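Local coordinates for protein aldehyde dehydrogenase (Anabaena variabilis, PDB 4H7N) that probably oxidises aldehydes to carboxylic acids with NAD+ as the electron acceptor, at residues K236-V241 with Y383-T388; I254-V259 with T424-E429; K406-R409 with A415-I418. All blocks are in the same frame, centred on the assembly; numbering follows the deposited sequence.

Contact 1: K236-V241 with Y383-T388; sequences KDPAIV and YLANDT
Pro238 and Ile240, alternate residues on one face of strand 237-241 in the parallel part of a seven-stranded alpha/beta sheet, both rest on Ala385 of helix 378-386. Both side chains share the methyl of Ala385: its CB is 3.9 Å from Pro238 CG and 3.9 Å from Ile240 CD1. Pro238 CG is also 3.9 Å from Ala385 O, so the proline ring meets both the methyl and the carbonyl of that residue. Ile240 reaches the same methyl with its longer branch; CG1 stands anti to the carbonyl carbon (chi1 -66°) and the extended chi2 of 173° carries CD1 out to the helix. The CA atoms of Pro238 and Ala385 are 5.7 Å apart. Arg271 on the neighbouring strand 269-275 ties the two elements together by hydrogen bonds to the carbonyls of Lys236, Leu384 and Ala385. Just before the strand, the chain of Lys236 bends at chi2 (83°) and leads away, its NZ forming a salt bridge with Glu270. Thr388 OG1, hydrogen-bonded to Tyr390 N, lies 4.0 Å from Lys236 CB.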
loop_
_atom_site.group_PDB
_atom_site.type_symbol
_atom_site.label_atom_id
_atom_site.label_comp_id
_atom_site.label_asym_id
_atom_site.label_seq_id
_atom_site.Cartn_x
_atom_site.Cartn_y
_atom_site.Cartn_z
ATOM N N LYS A 236 -15.596 0.494 15.607
ATOM C CA LYS A 236 -16.452 0.269 16.747
ATOM C C LYS A 236 -15.535 0.186 17.973
ATOM O O LYS A 236 -15.360 -0.869 18.632
ATOM C CB LYS A 236 -17.263 -1.017 16.529
ATOM C CG LYS A 236 -18.425 -1.183 17.468
ATOM C CD LYS A 236 -19.647 -0.433 17.014
ATOM C CE LYS A 236 -20.827 -0.611 17.981
ATOM N NZ LYS A 236 -21.821 0.468 17.790
ATOM N N ASP A 237 -14.908 1.305 18.274
ATOM C CA ASP A 237 -13.825 1.277 19.234
ATOM C C ASP A 237 -14.297 0.916 20.659
ATOM O O ASP A 237 -15.242 1.530 21.172
ATOM C CB ASP A 237 -13.075 2.591 19.245
ATOM C CG ASP A 237 -12.266 2.871 17.940
ATOM O OD1 ASP A 237 -12.291 2.106 16.899
ATOM O OD2 ASP A 237 -11.588 3.948 17.952
ATOM N N PRO A 238 -13.686 -0.123 21.274
ATOM C CA PRO A 238 -14.006 -0.481 22.658
ATOM C C PRO A 238 -13.119 0.202 23.699
ATOM O O PRO A 238 -11.958 0.504 23.424
ATOM C CB PRO A 238 -13.767 -1.931 22.673
ATOM C CG PRO A 238 -12.640 -2.134 21.703
ATOM C CD PRO A 238 -12.781 -1.073 20.662
ATOM N N ALA A 239 -13.672 0.425 24.875
ATOM C CA ALA A 239 -12.890 0.779 26.069
ATOM C C ALA A 239 -13.072 -0.329 27.085
ATOM O O ALA A 239 -14.204 -0.805 27.308
ATOM C CB ALA A 239 -13.368 2.135 26.636
ATOM N N ILE A 240 -11.961 -0.753 27.677
ATOM C CA ILE A 240 -11.905 -1.760 28.723
ATOM C C ILE A 240 -11.422 -1.022 29.976
ATOM O O ILE A 240 -10.355 -0.336 29.964
ATOM C CB ILE A 240 -10.897 -2.886 28.381
ATOM C CG1 ILE A 240 -11.366 -3.693 27.163
ATOM C CG2 ILE A 240 -10.787 -3.875 29.527
ATOM C CD1 ILE A 240 -10.331 -4.714 26.666
ATOM N N VAL A 241 -12.191 -1.182 31.041
ATOM C CA VAL A 241 -11.893 -0.582 32.363
ATOM C C VAL A 241 -11.652 -1.716 33.353
ATOM O O VAL A 241 -12.592 -2.439 33.749
ATOM C CB VAL A 241 -13.056 0.300 32.857
ATOM C CG1 VAL A 241 -12.689 0.962 34.177
ATOM C CG2 VAL A 241 -13.359 1.380 31.832
ATOM N N TYR A 383 -11.773 -10.977 24.677
ATOM C CA TYR A 383 -12.644 -11.651 23.706
ATOM C C TYR A 383 -13.745 -10.707 23.203
ATOM O O TYR A 383 -13.978 -10.596 22.005
ATOM C CB TYR A 383 -13.311 -12.883 24.327
ATOM C CG TYR A 383 -14.355 -13.449 23.398
ATOM C CD1 TYR A 383 -13.969 -14.156 22.256
ATOM C CD2 TYR A 383 -15.712 -13.195 23.593
ATOM C CE1 TYR A 383 -14.911 -14.638 21.369
ATOM C CE2 TYR A 383 -16.659 -13.681 22.703
ATOM C CZ TYR A 383 -16.233 -14.395 21.602
ATOM O OH TYR A 383 -17.119 -14.884 20.711
ATOM N N LEU A 384 -14.432 -10.035 24.123
ATOM C CA LEU A 384 -15.492 -9.095 23.710
ATOM C C LEU A 384 -14.952 -7.906 22.903
ATOM O O LEU A 384 -15.509 -7.573 21.887
ATOM C CB LEU A 384 -16.297 -8.602 24.918
ATOM C CG LEU A 384 -17.067 -9.707 25.676
ATOM C CD1 LEU A 384 -17.415 -9.231 27.087
ATOM C CD2 LEU A 384 -18.318 -10.132 24.928
ATOM N N ALA A 385 -13.833 -7.319 23.315
ATOM C CA ALA A 385 -13.280 -6.167 22.616
ATOM C C ALA A 385 -12.897 -6.550 21.201
ATOM O O ALA A 385 -12.991 -5.718 20.280
ATOM C CB ALA A 385 -12.053 -5.621 23.333
ATOM N N ASN A 386 -12.460 -7.801 21.034
ATOM C CA ASN A 386 -11.989 -8.286 19.723
ATOM C C ASN A 386 -13.107 -8.914 18.871
ATOM O O ASN A 386 -12.854 -9.279 17.727
ATOM C CB ASN A 386 -10.848 -9.306 19.885
ATOM C CG ASN A 386 -9.492 -8.641 20.138
ATOM O OD1 ASN A 386 -9.260 -7.498 19.768
ATOM N ND2 ASN A 386 -8.562 -9.397 20.704
ATOM N N ASP A 387 -14.315 -9.016 19.425
ATOM C CA ASP A 387 -15.465 -9.568 18.707
ATOM C C ASP A 387 -16.152 -8.513 17.804
ATOM O O ASP A 387 -17.258 -8.035 18.095
ATOM C CB ASP A 387 -16.487 -10.108 19.739
ATOM C CG ASP A 387 -17.613 -10.887 19.087
ATOM O OD1 ASP A 387 -17.283 -11.552 18.106
ATOM O OD2 ASP A 387 -18.794 -10.791 19.517
ATOM N N THR A 388 -15.486 -8.145 16.719
ATOM C CA THR A 388 -15.948 -7.057 15.872
ATOM C C THR A 388 -15.307 -7.252 14.523
ATOM O O THR A 388 -14.211 -7.843 14.450
ATOM C CB THR A 388 -15.466 -5.692 16.470
ATOM O OG1 THR A 388 -15.741 -4.637 15.563
ATOM C CG2 THR A 388 -13.960 -5.706 16.742
#

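Contact 2: I254-V259 with T424-E429; sequences ILWGAV and TAMMHE
A Met-aromatic contact joins Trp256 of helix 247-259 to Met426, modelled as selenomethionine, in the loop between strands 415-418 and 439-440. The indole touches with the far corner of its six-membered ring: CH2 lies 3.6 Å from Met426 CG and 4.3 Å from Ala425 CB. Trp256 CG is anti to the backbone N (chi1 -179°), which carries the indole outward from the helix to the loop. Met426 is bent at both chi2 and chi3, and its SE sits 5.2 Å from the centroid of the six-membered ring of Trp256, 66° off the ring normal, an oblique approach rather than a stack. The second subunit completes the surroundings: Trp470, Trp471 and Phe472 of that chain meet the Trp256 ring, and its Trp470 also packs on Met426. The side chain of Ala425 is about 10 Å from that of Glu232, the predicted active-site residue, so this loop passes near the probable catalytic centre. With no hydrogen bond between the two segments, the joint is apolar, mainly CH groups of Met426 and Ala425 against the ring corner, within an aromatic cluster shared by both subunits.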
loop_
_atom_site.group_PDB
_atom_site.type_symbol
_atom_site.label_atom_id
_atom_site.label_comp_id
_atom_site.label_asym_id
_atom_site.label_seq_id
_atom_site.Cartn_x
_atom_site.Cartn_y
_atom_site.Cartn_z
ATOM N N ILE A 254 -13.981 8.452 28.882
ATOM C CA ILE A 254 -14.894 7.621 28.075
ATOM C C ILE A 254 -16.118 8.450 27.658
ATOM O O ILE A 254 -16.575 8.367 26.516
ATOM C CB ILE A 254 -15.269 6.341 28.816
ATOM C CG1 ILE A 254 -14.048 5.403 28.793
ATOM C CG2 ILE A 254 -16.522 5.695 28.236
ATOM C CD1 ILE A 254 -14.070 4.298 29.800
ATOM N N LEU A 255 -16.586 9.322 28.544
ATOM C CA LEU A 255 -17.685 10.204 28.154
ATOM C C LEU A 255 -17.283 11.085 26.978
ATOM O O LEU A 255 -18.017 11.211 25.978
ATOM C CB LEU A 255 -18.144 11.032 29.358
ATOM C CG LEU A 255 -19.176 12.093 29.006
ATOM C CD1 LEU A 255 -20.455 11.426 28.525
ATOM C CD2 LEU A 255 -19.376 13.036 30.172
ATOM N N TRP A 256 -16.118 11.709 27.070
ATOM C CA TRP A 256 -15.627 12.587 26.004
ATOM C C TRP A 256 -15.429 11.790 24.710
ATOM O O TRP A 256 -15.895 12.154 23.637
ATOM C CB TRP A 256 -14.350 13.319 26.421
ATOM C CG TRP A 256 -13.885 14.227 25.340
ATOM C CD1 TRP A 256 -14.371 15.483 25.047
ATOM C CD2 TRP A 256 -12.915 13.929 24.348
ATOM N NE1 TRP A 256 -13.728 15.990 23.941
ATOM C CE2 TRP A 256 -12.831 15.059 23.489
ATOM C CE3 TRP A 256 -12.070 12.840 24.124
ATOM C CZ2 TRP A 256 -11.964 15.105 22.401
ATOM C CZ3 TRP A 256 -11.221 12.875 23.029
ATOM C CH2 TRP A 256 -11.174 14.001 22.173
ATOM N N GLY A 257 -14.772 10.660 24.835
ATOM C CA GLY A 257 -14.524 9.829 23.702
ATOM C C GLY A 257 -15.789 9.324 23.054
ATOM O O GLY A 257 -15.816 9.206 21.839
ATOM N N ALA A 258 -16.835 9.067 23.847
ATOM C CA ALA A 258 -18.107 8.550 23.270
ATOM C C ALA A 258 -19.045 9.611 22.704
ATOM O O ALA A 258 -19.829 9.288 21.844
ATOM C CB ALA A 258 -18.852 7.730 24.277
ATOM N N VAL A 259 -18.993 10.860 23.186
ATOM C CA VAL A 259 -19.992 11.815 22.781
ATOM C C VAL A 259 -19.488 13.111 22.160
ATOM O O VAL A 259 -20.297 13.905 21.690
ATOM C CB VAL A 259 -21.016 12.104 23.904
ATOM C CG1 VAL A 259 -21.508 10.802 24.509
ATOM C CG2 VAL A 259 -20.429 13.029 24.947
ATOM N N THR A 424 -6.229 9.424 19.573
ATOM C CA THR A 424 -5.912 9.735 18.175
ATOM C C THR A 424 -6.783 10.828 17.608
ATOM O O THR A 424 -6.453 11.404 16.605
ATOM C CB THR A 424 -5.937 8.542 17.229
ATOM O OG1 THR A 424 -7.269 8.026 17.123
ATOM C CG2 THR A 424 -4.990 7.477 17.759
ATOM N N ALA A 425 -7.876 11.133 18.270
ATOM C CA ALA A 425 -8.645 12.304 17.858
ATOM C C ALA A 425 -7.913 13.623 18.184
ATOM O O ALA A 425 -8.116 14.633 17.520
ATOM C CB ALA A 425 -10.060 12.224 18.456
HETATM N N MSE A 426 -7.001 13.630 19.153
HETATM C CA MSE A 426 -6.340 14.888 19.571
HETATM C C MSE A 426 -4.905 14.935 19.157
HETATM O O MSE A 426 -4.255 15.940 19.290
HETATM C CB MSE A 426 -6.416 15.059 21.088
HETATM C CG MSE A 426 -7.869 15.277 21.455
HETATM SE SE MSE A 426 -8.588 16.945 20.666
HETATM C CE MSE A 426 -7.197 18.224 21.218
HETATM N N MSE A 427 -4.373 13.838 18.655
HETATM C CA MSE A 427 -2.970 13.759 18.380
HETATM C C MSE A 427 -2.705 13.003 17.149
HETATM O O MSE A 427 -3.353 12.028 16.860
HETATM C CB MSE A 427 -2.320 12.884 19.391
HETATM C CG MSE A 427 -2.660 13.502 20.694
HETATM SE SE MSE A 427 -1.877 12.191 21.876
HETATM C CE MSE A 427 -0.006 12.817 21.614
ATOM N N HIS A 428 -1.614 13.388 16.539
ATOM C CA HIS A 428 -1.245 13.030 15.215
ATOM C C HIS A 428 0.140 12.358 15.271
ATOM O O HIS A 428 0.870 12.426 14.301
ATOM C CB HIS A 428 -1.118 14.366 14.460
ATOM C CG HIS A 428 -0.333 15.398 15.227
ATOM N ND1 HIS A 428 1.043 15.344 15.358
ATOM C CD2 HIS A 428 -0.738 16.454 15.978
ATOM C CE1 HIS A 428 1.453 16.341 16.120
ATOM N NE2 HIS A 428 0.393 17.035 16.499
ATOM N N GLU A 429 0.565 11.822 16.415
ATOM C CA GLU A 429 1.824 11.078 16.460
ATOM C C GLU A 429 1.476 9.634 16.692
ATOM O O GLU A 429 0.425 9.337 17.257
ATOM C CB GLU A 429 2.725 11.556 17.582
ATOM C CG GLU A 429 3.009 13.029 17.476
ATOM C CD GLU A 429 2.363 13.848 18.601
ATOM O OE1 GLU A 429 1.137 13.629 19.021
ATOM O OE2 GLU A 429 3.140 14.719 19.017
#

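Contact 3: K406-R409 with A415-I418; sequences KVAR and AISI
Ala408 CB presses against two isoleucines of strand 415-418, lying 3.5 Å from Ile418 CD1 and 3.6 Å from Ile416 CG2. Its methyl therefore meets different branches of the two residues, the short branch of Ile416 and the end of the long branch of Ile418. With chi1 of Ile416 at -43°, CG1 is beside the backbone N and CG2 anti to it, which turns that methyl onto Ala408, while Ile416 CG1 comes within 4.1 Å of Ala408 O. Ile418 starts out in another direction, but the bend at chi2 (-66°) folds CD1 back to the alanine. The two segments share no hydrogen bond; this is apolar packing, and all three residues are buried. Helix 401-408 and strand 415-418 are the last two elements of a beta-alpha-beta unit that starts with strand 393-397, and the contact lies near the C-terminal end of the crossover helix, against the second strand of the unit. Val396 of strand 393-397 touches both Ala408 and Ile416, Ala394 touches Ile416, and about one turn earlier in the helix Ala404 and Leu405 also pack on Ile418. Strand 415-418, outermost in its sheet within the chain, pairs in a parallel ladder with a strand of the second subunit, whose Phe459 packs on Ala408 and Ile416 and whose Ile461 packs on Ile418.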
loop_
_atom_site.group_PDB
_atom_site.type_symbol
_atom_site.label_atom_id
_atom_site.label_comp_id
_atom_site.label_asym_id
_atom_site.label_seq_id
_atom_site.Cartn_x
_atom_site.Cartn_y
_atom_site.Cartn_z
ATOM N N LYS A 406 -0.488 -4.760 29.036
ATOM C CA LYS A 406 -0.656 -6.230 28.887
ATOM C C LYS A 406 -1.936 -6.584 28.146
ATOM O O LYS A 406 -1.961 -7.495 27.353
ATOM C CB LYS A 406 -0.692 -6.967 30.233
ATOM C CG LYS A 406 0.571 -7.706 30.584
ATOM C CD LYS A 406 1.652 -6.758 31.100
ATOM C CE LYS A 406 2.811 -7.487 31.803
ATOM N NZ LYS A 406 3.656 -6.522 32.570
ATOM N N VAL A 407 -3.004 -5.869 28.442
ATOM C CA VAL A 407 -4.275 -6.114 27.821
ATOM C C VAL A 407 -4.320 -5.518 26.446
ATOM O O VAL A 407 -4.802 -6.156 25.471
ATOM C CB VAL A 407 -5.394 -5.527 28.690
ATOM C CG1 VAL A 407 -6.732 -5.546 27.959
ATOM C CG2 VAL A 407 -5.463 -6.309 30.003
ATOM N N ALA A 408 -3.816 -4.287 26.342
ATOM C CA ALA A 408 -3.780 -3.585 25.070
ATOM C C ALA A 408 -3.041 -4.338 23.954
ATOM O O ALA A 408 -3.504 -4.357 22.811
ATOM C CB ALA A 408 -3.155 -2.224 25.247
ATOM N N ARG A 409 -1.922 -4.965 24.291
ATOM C CA ARG A 409 -1.190 -5.753 23.323
ATOM C C ARG A 409 -1.986 -6.941 22.765
ATOM O O ARG A 409 -1.612 -7.467 21.740
ATOM C CB ARG A 409 0.138 -6.252 23.910
ATOM C CG ARG A 409 1.121 -5.112 24.173
ATOM C CD ARG A 409 2.423 -5.617 24.793
ATOM N NE ARG A 409 3.196 -4.498 25.349
ATOM C CZ ARG A 409 3.535 -4.346 26.636
ATOM N NH1 ARG A 409 3.177 -5.240 27.588
ATOM N NH2 ARG A 409 4.262 -3.276 26.980
ATOM N N ALA A 415 -4.493 1.691 17.070
ATOM C CA ALA A 415 -4.054 2.661 18.105
ATOM C C ALA A 415 -4.794 2.445 19.431
ATOM O O ALA A 415 -6.022 2.494 19.469
ATOM C CB ALA A 415 -4.239 4.073 17.603
ATOM N N ILE A 416 -4.067 2.116 20.485
ATOM C CA ILE A 416 -4.707 1.881 21.722
ATOM C C ILE A 416 -4.326 2.998 22.683
ATOM O O ILE A 416 -3.158 3.245 22.970
ATOM C CB ILE A 416 -4.342 0.537 22.349
ATOM C CG1 ILE A 416 -4.328 -0.602 21.290
ATOM C CG2 ILE A 416 -5.190 0.249 23.583
ATOM C CD1 ILE A 416 -5.657 -1.009 20.768
ATOM N N SER A 417 -5.346 3.632 23.214
ATOM C CA SER A 417 -5.142 4.650 24.269
ATOM C C SER A 417 -5.047 3.958 25.615
ATOM O O SER A 417 -5.820 3.050 25.874
ATOM C CB SER A 417 -6.306 5.645 24.249
ATOM O OG SER A 417 -6.279 6.459 23.071
ATOM N N ILE A 418 -4.101 4.407 26.458
ATOM C CA ILE A 418 -3.784 3.762 27.680
ATOM C C ILE A 418 -4.013 4.751 28.840
ATOM O O ILE A 418 -3.375 5.818 28.902
ATOM C CB ILE A 418 -2.299 3.293 27.704
ATOM C CG1 ILE A 418 -1.993 2.340 26.524
ATOM C CG2 ILE A 418 -2.042 2.610 29.014
ATOM C CD1 ILE A 418 -2.726 1.003 26.575
#

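Contacts 1 and 3 are buried and reach the same sheet, each setting a helix alanine methyl against two side chains of a strand; they meet through Ile240 CD1 and Val407 CG1, 3.9 Å apart. Contact 1 involves an inner strand and no other subunit, whereas contact 3 lies at the subunit interface, where the sheet runs on into the other chain. Contact 2 is only partly buried and sets aliphatic groups and a selenium against an aromatic ring, in direct contact with the second subunit. Its helix follows the strand of contact 1 in the chain, and Ile254 CD1 lies 3.6 Å from Val241 CG2. Its loop meets contact 3 where Thr424 CG2 approaches Ala415 CB to 3.5 Å.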